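Local coordinates for pyruvate kinase (Toxoplasma gondii, PDB 3GG8), which catalyses the last step of glycolysis, the transfer of phosphate from phosphoenolpyruvate to ADP, which yields pyruvate and ATP, at residues F216-G221 against R248-I253; Q231-V236 against L269-G274; P254-V259 against V263-I268; M297-C302 against D339-V344. One frame throughout, in Å; residues are numbered along the deposited sequence.

Interaction 1. Residues F216-G221 against R248-I253; sequences FGIPMG and RHIRII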
loop_
_atom_site.group_PDB
_atom_site.type_symbol
_atom_site.label_atom_id
_atom_site.label_comp_id
_atom_site.label_asym_id
_atom_site.label_seq_id
_atom_site.Cartn_x
_atom_site.Cartn_y
_atom_site.Cartn_z
ATOM N N PHE C 216 -38.835 -27.749 -23.192
ATOM C CA PHE C 216 -39.076 -26.350 -23.423
ATOM C C PHE C 216 -37.753 -25.575 -23.503
ATOM O O PHE C 216 -37.429 -25.018 -24.562
ATOM C CB PHE C 216 -39.997 -25.750 -22.360
ATOM C CG PHE C 216 -40.506 -24.368 -22.713
ATOM C CD1 PHE C 216 -41.778 -24.205 -23.278
ATOM C CD2 PHE C 216 -39.714 -23.248 -22.496
ATOM C CE1 PHE C 216 -42.247 -22.937 -23.610
ATOM C CE2 PHE C 216 -40.165 -21.969 -22.827
ATOM C CZ PHE C 216 -41.444 -21.810 -23.389
ATOM N N GLY C 217 -37.007 -25.548 -22.390
ATOM C CA GLY C 217 -35.773 -24.752 -22.253
ATOM C C GLY C 217 -34.861 -24.830 -23.476
ATOM O O GLY C 217 -34.469 -23.802 -24.030
ATOM N N ILE C 218 -34.557 -26.054 -23.911
ATOM C CA ILE C 218 -33.691 -26.280 -25.078
ATOM C C ILE C 218 -34.291 -25.786 -26.419
ATOM O O ILE C 218 -33.686 -24.914 -27.046
ATOM C CB ILE C 218 -33.188 -27.769 -25.179
ATOM C CG1 ILE C 218 -32.173 -28.078 -24.058
ATOM C CG2 ILE C 218 -32.611 -28.075 -26.585
ATOM C CD1 ILE C 218 -31.539 -29.514 -24.121
ATOM N N PRO C 219 -35.466 -26.336 -26.860
ATOM C CA PRO C 219 -35.957 -25.947 -28.198
ATOM C C PRO C 219 -36.539 -24.541 -28.303
ATOM O O PRO C 219 -36.672 -24.040 -29.422
ATOM C CB PRO C 219 -37.049 -26.981 -28.497
ATOM C CG PRO C 219 -37.572 -27.365 -27.161
ATOM C CD PRO C 219 -36.372 -27.308 -26.223
ATOM N N MET C 220 -36.886 -23.924 -27.166
ATOM C CA MET C 220 -37.489 -22.583 -27.160
ATOM C C MET C 220 -36.465 -21.458 -27.068
ATOM O O MET C 220 -36.845 -20.284 -26.978
ATOM C CB MET C 220 -38.539 -22.437 -26.039
ATOM C CG MET C 220 -39.860 -23.187 -26.316
ATOM S SD MET C 220 -40.849 -22.552 -27.693
ATOM C CE MET C 220 -40.852 -20.821 -27.308
ATOM N N GLY C 221 -35.178 -21.814 -27.061
ATOM C CA GLY C 221 -34.111 -20.834 -27.034
ATOM C C GLY C 221 -33.870 -20.164 -25.689
ATOM O O GLY C 221 -33.454 -19.000 -25.637
ATOM N N ARG C 248 -25.680 -27.392 -24.898
ATOM C CA ARG C 248 -24.341 -26.883 -24.532
ATOM C C ARG C 248 -24.279 -25.361 -24.367
ATOM O O ARG C 248 -23.419 -24.844 -23.643
ATOM C CB ARG C 248 -23.256 -27.378 -25.518
ATOM C CG ARG C 248 -23.220 -26.654 -26.877
ATOM C CD ARG C 248 -22.250 -27.324 -27.841
ATOM N NE ARG C 248 -22.471 -26.906 -29.228
ATOM C CZ ARG C 248 -23.422 -27.400 -30.028
ATOM N NH1 ARG C 248 -23.539 -26.953 -31.275
ATOM N NH2 ARG C 248 -24.262 -28.339 -29.588
ATOM N N HIS C 249 -25.213 -24.671 -25.019
ATOM C CA HIS C 249 -25.224 -23.203 -25.022
ATOM C C HIS C 249 -26.096 -22.620 -23.905
ATOM O O HIS C 249 -26.428 -21.430 -23.918
ATOM C CB HIS C 249 -25.688 -22.651 -26.376
ATOM C CG HIS C 249 -24.876 -23.118 -27.545
ATOM N ND1 HIS C 249 -23.607 -22.649 -27.806
ATOM C CD2 HIS C 249 -25.166 -23.993 -28.537
ATOM C CE1 HIS C 249 -23.141 -23.230 -28.897
ATOM N NE2 HIS C 249 -24.069 -24.048 -29.363
ATOM N N ILE C 250 -26.443 -23.445 -22.925
ATOM C CA ILE C 250 -27.281 -23.007 -21.814
ATOM C C ILE C 250 -26.472 -22.960 -20.519
ATOM O O ILE C 250 -25.691 -23.873 -20.212
ATOM C CB ILE C 250 -28.571 -23.869 -21.677
ATOM C CG1 ILE C 250 -29.403 -23.779 -22.959
ATOM C CG2 ILE C 250 -29.419 -23.428 -20.486
ATOM C CD1 ILE C 250 -30.574 -24.708 -22.970
ATOM N N ARG C 251 -26.637 -21.862 -19.792
ATOM C CA ARG C 251 -25.898 -21.630 -18.565
ATOM C C ARG C 251 -26.789 -21.893 -17.336
ATOM O O ARG C 251 -27.991 -21.623 -17.365
ATOM C CB ARG C 251 -25.335 -20.205 -18.566
ATOM C CG ARG C 251 -24.273 -19.946 -19.666
ATOM C CD ARG C 251 -23.096 -20.928 -19.603
ATOM N NE ARG C 251 -22.246 -20.893 -20.803
ATOM C CZ ARG C 251 -22.348 -21.754 -21.817
ATOM N NH1 ARG C 251 -23.255 -22.719 -21.767
ATOM N NH2 ARG C 251 -21.550 -21.656 -22.877
ATOM N N ILE C 252 -26.186 -22.448 -16.283
ATOM C CA ILE C 252 -26.899 -22.893 -15.085
ATOM C C ILE C 252 -26.745 -21.901 -13.936
ATOM O O ILE C 252 -25.623 -21.554 -13.562
ATOM C CB ILE C 252 -26.427 -24.315 -14.651
ATOM C CG1 ILE C 252 -26.579 -25.300 -15.815
ATOM C CG2 ILE C 252 -27.241 -24.845 -13.441
ATOM C CD1 ILE C 252 -25.951 -26.648 -15.547
ATOM N N ILE C 253 -27.877 -21.456 -13.386
ATOM C CA ILE C 253 -27.893 -20.450 -12.307
ATOM C C ILE C 253 -28.628 -21.002 -11.080
ATOM O O ILE C 253 -29.831 -20.797 -10.937
ATOM C CB ILE C 253 -28.572 -19.117 -12.747
ATOM C CG1 ILE C 253 -27.945 -18.540 -14.027
ATOM C CG2 ILE C 253 -28.589 -18.098 -11.583
ATOM C CD1 ILE C 253 -26.474 -18.059 -13.876
#

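Interaction 2. Residues Q231-V236 against L269-G274; sequences QSADDV and LAEADG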
loop_
_atom_site.group_PDB
_atom_site.type_symbol
_atom_site.label_atom_id
_atom_site.label_comp_id
_atom_site.label_asym_id
_atom_site.label_seq_id
_atom_site.Cartn_x
_atom_site.Cartn_y
_atom_site.Cartn_z
ATOM N N GLN C 231 -29.517 -27.653 -3.386
ATOM C CA GLN C 231 -29.034 -28.049 -2.072
ATOM C C GLN C 231 -27.601 -28.587 -2.066
ATOM O O GLN C 231 -26.972 -28.649 -1.003
ATOM C CB GLN C 231 -29.991 -29.054 -1.435
ATOM C CG GLN C 231 -31.306 -28.448 -1.014
ATOM C CD GLN C 231 -32.116 -29.381 -0.140
ATOM O OE1 GLN C 231 -32.400 -29.066 1.022
ATOM N NE2 GLN C 231 -32.496 -30.538 -0.689
ATOM N N SER C 232 -27.094 -28.976 -3.240
ATOM C CA SER C 232 -25.728 -29.512 -3.373
ATOM C C SER C 232 -25.215 -29.396 -4.811
ATOM O O SER C 232 -26.001 -29.281 -5.751
ATOM C CB SER C 232 -25.694 -30.978 -2.956
ATOM O OG SER C 232 -26.104 -31.813 -4.021
ATOM N N ALA C 233 -23.897 -29.462 -4.992
ATOM C CA ALA C 233 -23.322 -29.337 -6.331
ATOM C C ALA C 233 -23.658 -30.515 -7.262
ATOM O O ALA C 233 -23.592 -30.370 -8.475
ATOM C CB ALA C 233 -21.820 -29.112 -6.248
ATOM N N ASP C 234 -24.019 -31.670 -6.697
ATOM C CA ASP C 234 -24.567 -32.780 -7.497
ATOM C C ASP C 234 -25.846 -32.391 -8.240
ATOM O O ASP C 234 -26.166 -32.973 -9.284
ATOM C CB ASP C 234 -24.878 -33.994 -6.629
ATOM C CG ASP C 234 -23.638 -34.718 -6.176
ATOM O OD1 ASP C 234 -23.647 -35.189 -5.023
ATOM O OD2 ASP C 234 -22.658 -34.811 -6.957
ATOM N N ASP C 235 -26.584 -31.426 -7.697
ATOM C CA ASP C 235 -27.767 -30.912 -8.377
ATOM C C ASP C 235 -27.348 -30.207 -9.668
ATOM O O ASP C 235 -27.980 -30.391 -10.709
ATOM C CB ASP C 235 -28.550 -29.949 -7.476
ATOM C CG ASP C 235 -29.155 -30.630 -6.248
ATOM O OD1 ASP C 235 -29.540 -31.804 -6.332
ATOM O OD2 ASP C 235 -29.282 -29.968 -5.195
ATOM N N VAL C 236 -26.270 -29.422 -9.593
ATOM C CA VAL C 236 -25.753 -28.676 -10.748
ATOM C C VAL C 236 -25.156 -29.606 -11.812
ATOM O O VAL C 236 -25.421 -29.430 -12.997
ATOM C CB VAL C 236 -24.694 -27.630 -10.349
ATOM C CG1 VAL C 236 -24.321 -26.788 -11.556
ATOM C CG2 VAL C 236 -25.181 -26.732 -9.155
ATOM N N LEU C 269 -21.161 -22.950 -6.350
ATOM C CA LEU C 269 -20.627 -21.880 -7.174
ATOM C C LEU C 269 -19.615 -22.388 -8.203
ATOM O O LEU C 269 -19.641 -21.955 -9.354
ATOM C CB LEU C 269 -19.990 -20.802 -6.305
ATOM C CG LEU C 269 -19.299 -19.615 -6.978
ATOM C CD1 LEU C 269 -20.165 -18.909 -8.010
ATOM C CD2 LEU C 269 -18.826 -18.628 -5.888
ATOM N N ALA C 270 -18.720 -23.284 -7.782
ATOM C CA ALA C 270 -17.690 -23.823 -8.674
ATOM C C ALA C 270 -18.300 -24.567 -9.847
ATOM O O ALA C 270 -17.767 -24.509 -10.948
ATOM C CB ALA C 270 -16.712 -24.738 -7.912
ATOM N N GLU C 271 -19.410 -25.267 -9.618
ATOM C CA GLU C 271 -20.053 -26.028 -10.698
ATOM C C GLU C 271 -20.948 -25.182 -11.596
ATOM O O GLU C 271 -21.287 -25.587 -12.709
ATOM C CB GLU C 271 -20.872 -27.193 -10.129
ATOM C CG GLU C 271 -20.052 -28.387 -9.672
ATOM C CD GLU C 271 -19.267 -29.049 -10.792
ATOM O OE1 GLU C 271 -19.446 -28.663 -11.964
ATOM O OE2 GLU C 271 -18.456 -29.964 -10.498
ATOM N N ALA C 272 -21.333 -24.013 -11.106
ATOM C CA ALA C 272 -22.360 -23.199 -11.738
ATOM C C ALA C 272 -21.777 -22.142 -12.657
ATOM O O ALA C 272 -20.570 -21.860 -12.618
ATOM C CB ALA C 272 -23.191 -22.528 -10.679
ATOM N N ASP C 273 -22.652 -21.546 -13.465
ATOM C CA ASP C 273 -22.282 -20.441 -14.327
ATOM C C ASP C 273 -22.590 -19.086 -13.656
ATOM O O ASP C 273 -22.206 -18.028 -14.148
ATOM C CB ASP C 273 -22.960 -20.606 -15.687
ATOM C CG ASP C 273 -22.561 -21.912 -16.370
ATOM O OD1 ASP C 273 -21.343 -22.116 -16.595
ATOM O OD2 ASP C 273 -23.450 -22.750 -16.664
ATOM N N GLY C 274 -23.246 -19.140 -12.502
ATOM C CA GLY C 274 -23.639 -17.939 -11.761
ATOM C C GLY C 274 -24.650 -18.323 -10.701
ATOM O O GLY C 274 -25.073 -19.478 -10.642
#

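Interaction 3. Residues P254-V259 against V263-I268; sequences PKIENV and VNFDEI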
loop_
_atom_site.group_PDB
_atom_site.type_symbol
_atom_site.label_atom_id
_atom_site.label_comp_id
_atom_site.label_asym_id
_atom_site.label_seq_id
_atom_site.Cartn_x
_atom_site.Cartn_y
_atom_site.Cartn_z
ATOM N N PRO C 254 -27.916 -21.725 -10.201
ATOM C CA PRO C 254 -28.559 -22.272 -9.011
ATOM C C PRO C 254 -29.145 -21.176 -8.117
ATOM O O PRO C 254 -28.535 -20.110 -7.957
ATOM C CB PRO C 254 -27.408 -22.981 -8.284
ATOM C CG PRO C 254 -26.407 -23.247 -9.324
ATOM C CD PRO C 254 -26.493 -22.096 -10.265
ATOM N N LYS C 255 -30.327 -21.450 -7.572
ATOM C CA LYS C 255 -30.976 -20.570 -6.615
ATOM C C LYS C 255 -30.666 -21.065 -5.193
ATOM O O LYS C 255 -30.891 -22.239 -4.858
ATOM C CB LYS C 255 -32.493 -20.521 -6.872
ATOM C CG LYS C 255 -32.883 -19.753 -8.141
ATOM C CD LYS C 255 -34.343 -19.962 -8.562
ATOM C CE LYS C 255 -35.310 -19.393 -7.565
ATOM N NZ LYS C 255 -36.691 -19.545 -8.123
ATOM N N ILE C 256 -30.110 -20.174 -4.375
ATOM C CA ILE C 256 -29.735 -20.537 -3.015
ATOM C C ILE C 256 -30.881 -20.072 -2.149
ATOM O O ILE C 256 -31.154 -18.865 -2.088
ATOM C CB ILE C 256 -28.389 -19.901 -2.551
ATOM C CG1 ILE C 256 -27.249 -20.178 -3.551
ATOM C CG2 ILE C 256 -28.008 -20.353 -1.099
ATOM C CD1 ILE C 256 -26.879 -21.663 -3.788
ATOM N N GLU C 257 -31.552 -21.037 -1.511
ATOM C CA GLU C 257 -32.802 -20.805 -0.781
ATOM C C GLU C 257 -32.861 -21.394 0.631
ATOM O O GLU C 257 -33.775 -21.055 1.391
ATOM C CB GLU C 257 -34.000 -21.340 -1.561
ATOM C CG GLU C 257 -33.982 -21.068 -3.060
ATOM C CD GLU C 257 -35.337 -21.243 -3.689
ATOM O OE1 GLU C 257 -35.420 -21.763 -4.809
ATOM O OE2 GLU C 257 -36.334 -20.853 -3.064
ATOM N N ASN C 258 -31.926 -22.280 0.989
ATOM C CA ASN C 258 -31.886 -22.803 2.360
ATOM C C ASN C 258 -30.460 -23.003 2.904
ATOM O O ASN C 258 -29.478 -22.568 2.282
ATOM C CB ASN C 258 -32.786 -24.056 2.526
ATOM C CG ASN C 258 -32.216 -25.313 1.872
ATOM O OD1 ASN C 258 -31.343 -25.248 1.000
ATOM N ND2 ASN C 258 -32.725 -26.476 2.296
ATOM N N VAL C 259 -30.370 -23.625 4.082
ATOM C CA VAL C 259 -29.103 -23.904 4.753
ATOM C C VAL C 259 -28.174 -24.842 3.953
ATOM O O VAL C 259 -26.966 -24.621 3.931
ATOM C CB VAL C 259 -29.338 -24.393 6.226
ATOM C CG1 VAL C 259 -28.047 -24.954 6.878
ATOM C CG2 VAL C 259 -29.909 -23.252 7.066
ATOM N N VAL C 263 -24.489 -24.008 3.070
ATOM C CA VAL C 263 -23.395 -24.870 3.530
ATOM C C VAL C 263 -22.589 -25.457 2.361
ATOM O O VAL C 263 -21.361 -25.634 2.454
ATOM C CB VAL C 263 -23.923 -25.973 4.486
ATOM C CG1 VAL C 263 -22.887 -27.064 4.723
ATOM C CG2 VAL C 263 -24.328 -25.359 5.802
ATOM N N ASN C 264 -23.262 -25.747 1.256
ATOM C CA ASN C 264 -22.544 -26.242 0.099
ATOM C C ASN C 264 -22.220 -25.166 -0.938
ATOM O O ASN C 264 -21.847 -25.509 -2.065
ATOM C CB ASN C 264 -23.281 -27.432 -0.535
ATOM C CG ASN C 264 -23.449 -28.595 0.430
ATOM O OD1 ASN C 264 -22.474 -29.152 0.925
ATOM N ND2 ASN C 264 -24.685 -28.955 0.707
ATOM N N PHE C 265 -22.320 -23.883 -0.554
ATOM C CA PHE C 265 -22.206 -22.784 -1.526
ATOM C C PHE C 265 -20.976 -22.804 -2.431
ATOM O O PHE C 265 -21.100 -22.556 -3.626
ATOM C CB PHE C 265 -22.335 -21.390 -0.888
ATOM C CG PHE C 265 -22.297 -20.266 -1.906
ATOM C CD1 PHE C 265 -23.409 -19.987 -2.702
ATOM C CD2 PHE C 265 -21.129 -19.513 -2.102
ATOM C CE1 PHE C 265 -23.362 -18.959 -3.670
ATOM C CE2 PHE C 265 -21.078 -18.470 -3.065
ATOM C CZ PHE C 265 -22.191 -18.203 -3.849
ATOM N N ASP C 266 -19.794 -23.065 -1.868
ATOM C CA ASP C 266 -18.553 -22.977 -2.639
ATOM C C ASP C 266 -18.488 -24.015 -3.763
ATOM O O ASP C 266 -18.099 -23.694 -4.884
ATOM C CB ASP C 266 -17.335 -23.067 -1.720
ATOM C CG ASP C 266 -17.175 -21.824 -0.836
ATOM O OD1 ASP C 266 -17.339 -20.696 -1.325
ATOM O OD2 ASP C 266 -16.874 -21.971 0.357
ATOM N N GLU C 267 -18.892 -25.245 -3.460
ATOM C CA GLU C 267 -18.938 -26.308 -4.456
ATOM C C GLU C 267 -20.064 -26.049 -5.479
ATOM O O GLU C 267 -19.892 -26.310 -6.679
ATOM C CB GLU C 267 -19.083 -27.670 -3.768
ATOM C CG GLU C 267 -18.774 -28.912 -4.649
ATOM C CD GLU C 267 -19.272 -30.241 -4.026
ATOM O OE1 GLU C 267 -19.747 -30.224 -2.861
ATOM O OE2 GLU C 267 -19.205 -31.292 -4.707
ATOM N N ILE C 268 -21.197 -25.522 -5.017
ATOM C CA ILE C 268 -22.274 -25.090 -5.923
ATOM C C ILE C 268 -21.771 -23.997 -6.890
ATOM O O ILE C 268 -21.910 -24.121 -8.101
ATOM C CB ILE C 268 -23.516 -24.604 -5.143
ATOM C CG1 ILE C 268 -24.189 -25.767 -4.410
ATOM C CG2 ILE C 268 -24.510 -23.886 -6.066
ATOM C CD1 ILE C 268 -25.147 -25.316 -3.295
#

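Interaction 4. Residues M297-C302 against D339-V344; sequences MMIAKC and DGTDCV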
loop_
_atom_site.group_PDB
_atom_site.type_symbol
_atom_site.label_atom_id
_atom_site.label_comp_id
_atom_site.label_asym_id
_atom_site.label_seq_id
_atom_site.Cartn_x
_atom_site.Cartn_y
_atom_site.Cartn_z
ATOM N N MET C 297 -21.795 -12.097 1.579
ATOM C CA MET C 297 -20.802 -13.149 1.421
ATOM C C MET C 297 -20.901 -13.823 0.063
ATOM O O MET C 297 -19.884 -14.061 -0.572
ATOM C CB MET C 297 -20.924 -14.170 2.571
ATOM C CG MET C 297 -20.165 -15.517 2.428
ATOM S SD MET C 297 -21.121 -16.958 1.835
ATOM C CE MET C 297 -22.387 -17.175 3.078
ATOM N N MET C 298 -22.117 -14.124 -0.377
ATOM C CA MET C 298 -22.324 -14.840 -1.636
ATOM C C MET C 298 -22.036 -13.971 -2.856
ATOM O O MET C 298 -21.609 -14.477 -3.901
ATOM C CB MET C 298 -23.742 -15.393 -1.718
ATOM C CG MET C 298 -23.947 -16.697 -0.950
ATOM S SD MET C 298 -25.583 -17.412 -1.222
ATOM C CE MET C 298 -26.601 -16.224 -0.325
ATOM N N ILE C 299 -22.300 -12.673 -2.728
ATOM C CA ILE C 299 -22.032 -11.724 -3.806
ATOM C C ILE C 299 -20.513 -11.561 -3.921
ATOM O O ILE C 299 -19.959 -11.622 -5.018
ATOM C CB ILE C 299 -22.777 -10.364 -3.602
ATOM C CG1 ILE C 299 -24.276 -10.525 -3.893
ATOM C CG2 ILE C 299 -22.219 -9.289 -4.514
ATOM C CD1 ILE C 299 -25.145 -9.329 -3.489
ATOM N N ALA C 300 -19.846 -11.409 -2.786
ATOM C CA ALA C 300 -18.396 -11.248 -2.762
ATOM C C ALA C 300 -17.692 -12.435 -3.431
ATOM O O ALA C 300 -16.804 -12.248 -4.256
ATOM C CB ALA C 300 -17.919 -11.059 -1.346
ATOM N N LYS C 301 -18.118 -13.646 -3.081
ATOM C CA LYS C 301 -17.562 -14.891 -3.617
ATOM C C LYS C 301 -17.783 -15.047 -5.125
ATOM O O LYS C 301 -16.885 -15.494 -5.847
ATOM C CB LYS C 301 -18.154 -16.097 -2.874
ATOM C CG LYS C 301 -17.624 -16.264 -1.445
ATOM C CD LYS C 301 -18.400 -17.362 -0.712
ATOM C CE LYS C 301 -17.775 -17.656 0.648
ATOM N NZ LYS C 301 -16.523 -18.425 0.498
ATOM N N CYS C 302 -18.981 -14.690 -5.585
ATOM C CA CYS C 302 -19.268 -14.596 -7.015
ATOM C C CYS C 302 -18.370 -13.586 -7.717
ATOM O O CYS C 302 -17.818 -13.884 -8.773
ATOM C CB CYS C 302 -20.748 -14.257 -7.255
ATOM S SG CYS C 302 -21.837 -15.659 -6.824
ATOM N N ASP C 339 -23.146 -3.993 -2.716
ATOM C CA ASP C 339 -22.589 -5.276 -2.306
ATOM C C ASP C 339 -21.780 -5.852 -3.474
ATOM O O ASP C 339 -20.835 -6.610 -3.262
ATOM C CB ASP C 339 -23.715 -6.271 -1.975
ATOM C CG ASP C 339 -24.227 -6.158 -0.539
ATOM O OD1 ASP C 339 -23.801 -5.227 0.200
ATOM O OD2 ASP C 339 -25.061 -7.029 -0.165
ATOM N N GLY C 340 -22.196 -5.519 -4.699
ATOM C CA GLY C 340 -21.477 -5.912 -5.909
ATOM C C GLY C 340 -22.273 -6.746 -6.893
ATOM O O GLY C 340 -21.697 -7.417 -7.742
ATOM N N THR C 341 -23.594 -6.689 -6.808
ATOM C CA THR C 341 -24.443 -7.574 -7.611
ATOM C C THR C 341 -24.357 -7.282 -9.114
ATOM O O THR C 341 -24.240 -6.129 -9.513
ATOM C CB THR C 341 -25.936 -7.542 -7.137
ATOM O OG1 THR C 341 -26.620 -8.703 -7.637
ATOM C CG2 THR C 341 -26.644 -6.270 -7.619
ATOM N N ASP C 342 -24.421 -8.335 -9.929
ATOM C CA ASP C 342 -24.414 -8.181 -11.371
ATOM C C ASP C 342 -25.788 -7.803 -11.851
ATOM O O ASP C 342 -25.915 -6.929 -12.721
ATOM C CB ASP C 342 -23.952 -9.464 -12.074
ATOM C CG ASP C 342 -22.453 -9.688 -11.940
ATOM O OD1 ASP C 342 -21.685 -9.138 -12.762
ATOM O OD2 ASP C 342 -22.041 -10.403 -11.000
ATOM N N CYS C 343 -26.805 -8.481 -11.290
ATOM C CA CYS C 343 -28.215 -8.286 -11.635
ATOM C C CYS C 343 -29.099 -8.027 -10.423
ATOM O O CYS C 343 -28.847 -8.510 -9.314
ATOM C CB CYS C 343 -28.786 -9.499 -12.372
ATOM S SG CYS C 343 -27.857 -10.055 -13.819
ATOM N N VAL C 344 -30.145 -7.245 -10.666
ATOM C CA VAL C 344 -31.253 -7.078 -9.736
ATOM C C VAL C 344 -32.513 -7.605 -10.440
ATOM O O VAL C 344 -32.665 -7.446 -11.655
ATOM C CB VAL C 344 -31.394 -5.605 -9.275
ATOM C CG1 VAL C 344 -30.327 -5.268 -8.235
ATOM C CG2 VAL C 344 -31.302 -4.645 -10.472
#

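Interaction 1. Residues F216-G221 against R248-I253
I250 lays the end of its side chain over the type I turn I218-G221 at the C-terminal side of helix 207-217. Its CD1 lies 3.9 Å from CG1 of I218 and 4.1 Å from O of G217. The site belongs to the (βα)8 barrel of pyruvate kinase. Here the residues leading into barrel strand 251-256 meet the C-terminal side of helix 207-217, the helix just before strand 224-227. The contact is small, apolar and buried, and no hydrogen bond crosses it.

The two isoleucines cross at about a right angle. I250 points its CB at the other segment, and its chain is extended at chi2 (173°), which carries CD1 forward to the turn. I218 takes part with its CG1 branch and with its CA, not with the tip of the chain. G217 takes part only through its backbone; its O is in van der Waals contact with CD1 of I250.

A backbone bond from M220 N to O of F216 ties the turn to the residues before it. On the strand side, I250 also packs on L243 of helix 233-243 and on I225 of strand 224-227, so its side chain lies among three pieces of the barrel.

R251 ties down the chain just before the strand. Its guanidinium NH1 gives a nearly straight bond of 2.8 Å to O of R248, with that oxygen close to the guanidinium plane. The same NH1 makes a weak second bond to O of I250.

Interaction 2. Residues Q231-V236 against L269-G274
V236 and E271 meet through aliphatic carbons. CG1 of V236 lies 3.8 Å from CB of E271, and the CB atoms of the two residues are 3.9 Å apart. CG1 stands anti to the backbone N (chi1 -173°), which sets this branch against the end of helix 265-271. The same methyl lies 3.5 Å from O of E271 and 4.1 Å from CA of A272. A233, one turn earlier, puts its CB 3.9 Å from CG of E271. The E271 chain is bent at chi2 (-62°), and its CB and CG are the atoms that pack on V236 and A233.

These touches join two neighbouring helices on the outside of the (βα)8 barrel. The start of helix 233-243 packs against the end of helix 265-271, and strand 251-256 lies between them in the chain. V236 and A272 both also pack on P254 of that strand. A272 is where the chain leaves helical geometry, on its way to the next barrel strand, 275-278.

No hydrogen bond runs between the two segments themselves; the polar links run from E271 to later residues of helix 233-243. The carboxylate of E271 forms a salt bridge to R237 through OE2, and R237 also pairs with D234. The backbone O of E271 accepts a bond from R240.

A separate polar group fixes the chain ahead of helix 233-243. D235 OD2 accepts two backbone N-H groups. Q231 N comes nearly in line with the C-O bond, at 2.9 Å. S232 N approaches from above the carboxylate plane, at 3.1 Å.

Interaction 3. Residues P254-V259 against V263-I268
P254 opens the contact against I268. Its ring carbons CB and CG both lie 3.8 Å from CG2 of I268, and the two side chains slide past each other in opposite directions. K255 turns the other way and forms a salt bridge to D101.

I256 faces the helix again. CG1 of I256 lies 3.9 Å from CD1 of F265, at the ring edge and near its plane. The two side chains cross at about a right angle. I256 and I268 reach toward each other tip to tip, their CD1 atoms 4.1 Å apart; CD1 of I256 is also 4.0 Å from CG2 of I268. F265 has CG anti to the backbone N (chi1 -177°), which swings the ring toward I256. M298 of helix 288-305 packs on both I256 and F265.

After the strand, N258 takes the N-cap position of helix 259-263. Its OD1 caps the backbone N of G261 through a weak bond, and its ND2 bonds to OE1 of Q231. V259 begins that helix. Its O accepts N-H of V263 at 2.7 Å, in a nearly straight bond of 167°, and CG1 of V259 lies 3.9 Å from CG2 of V263. V259 also packs on L25 of the second subunit.

A strand, a short helical link and a helix folded back over the strand make up one β/α unit of the (βα)8 barrel. Alternate strand residues P254 and I256 face the helical layer, the pattern expected of a parallel barrel strand.

Interaction 4. Residues M297-C302 against D339-V344
I299 stands across the end of helix 327-339, with its side chain at about a right angle to that of D339. Its two branches do different work. CG2 sits on the backbone, 3.3 Å from O of D339 and 3.5 Å from C of G340. CD1 reaches the side chains, 3.7 Å from CB of D339 and 4.1 Å from CB of T341. Chi1 of -74° sets CG2 anti to the backbone N, and the chain runs out extended to CD1.

The surface under CG2 is a Schellman motif that ends helix 327-339. G340 is its C-prime residue and has positive phi. Two capping backbone bonds, from N of G340 and N of T341, close the motif. In the (βα)8 barrel this turn leads into the last strand, 343-346, and I299 lies on the neighbouring helix, 288-305. I299 also packs on V309 and T311 of strand 309-312.

Polar groups hold the turn. The carboxylate of D339 reaches back to helix 288-305, with OD1 in a salt bridge to K296 and OD2 accepting from Q295. T341 OG1 donates to O of C343 at 2.8 Å, from a position tilted 31° out of the carbonyl plane.

How the interactions relate
All four contacts lie in the (βα)8 barrel. Interactions 1 and 3 adjoin on strand 251-256. Interaction 2 closes around interaction 3 in the chain, their centres about 8 Å apart, and both use helix 265-271. Q231 O is 2.9 Å from ND2 of N264, probably a hydrogen bond. D273 OD2 of interaction 2 probably bonds to I252 N of interaction 1, at 2.8 Å. Interaction 4 meets interaction 3 through a salt bridge of 3.0 Å between D266 OD1 and K301 NZ. L269 of interaction 2 packs on C302 of interaction 4. The active site is expected, as in other (βα)8 enzymes, at the C-terminal strand ends; interaction 1 lies at the N-terminal end of strand 251-256.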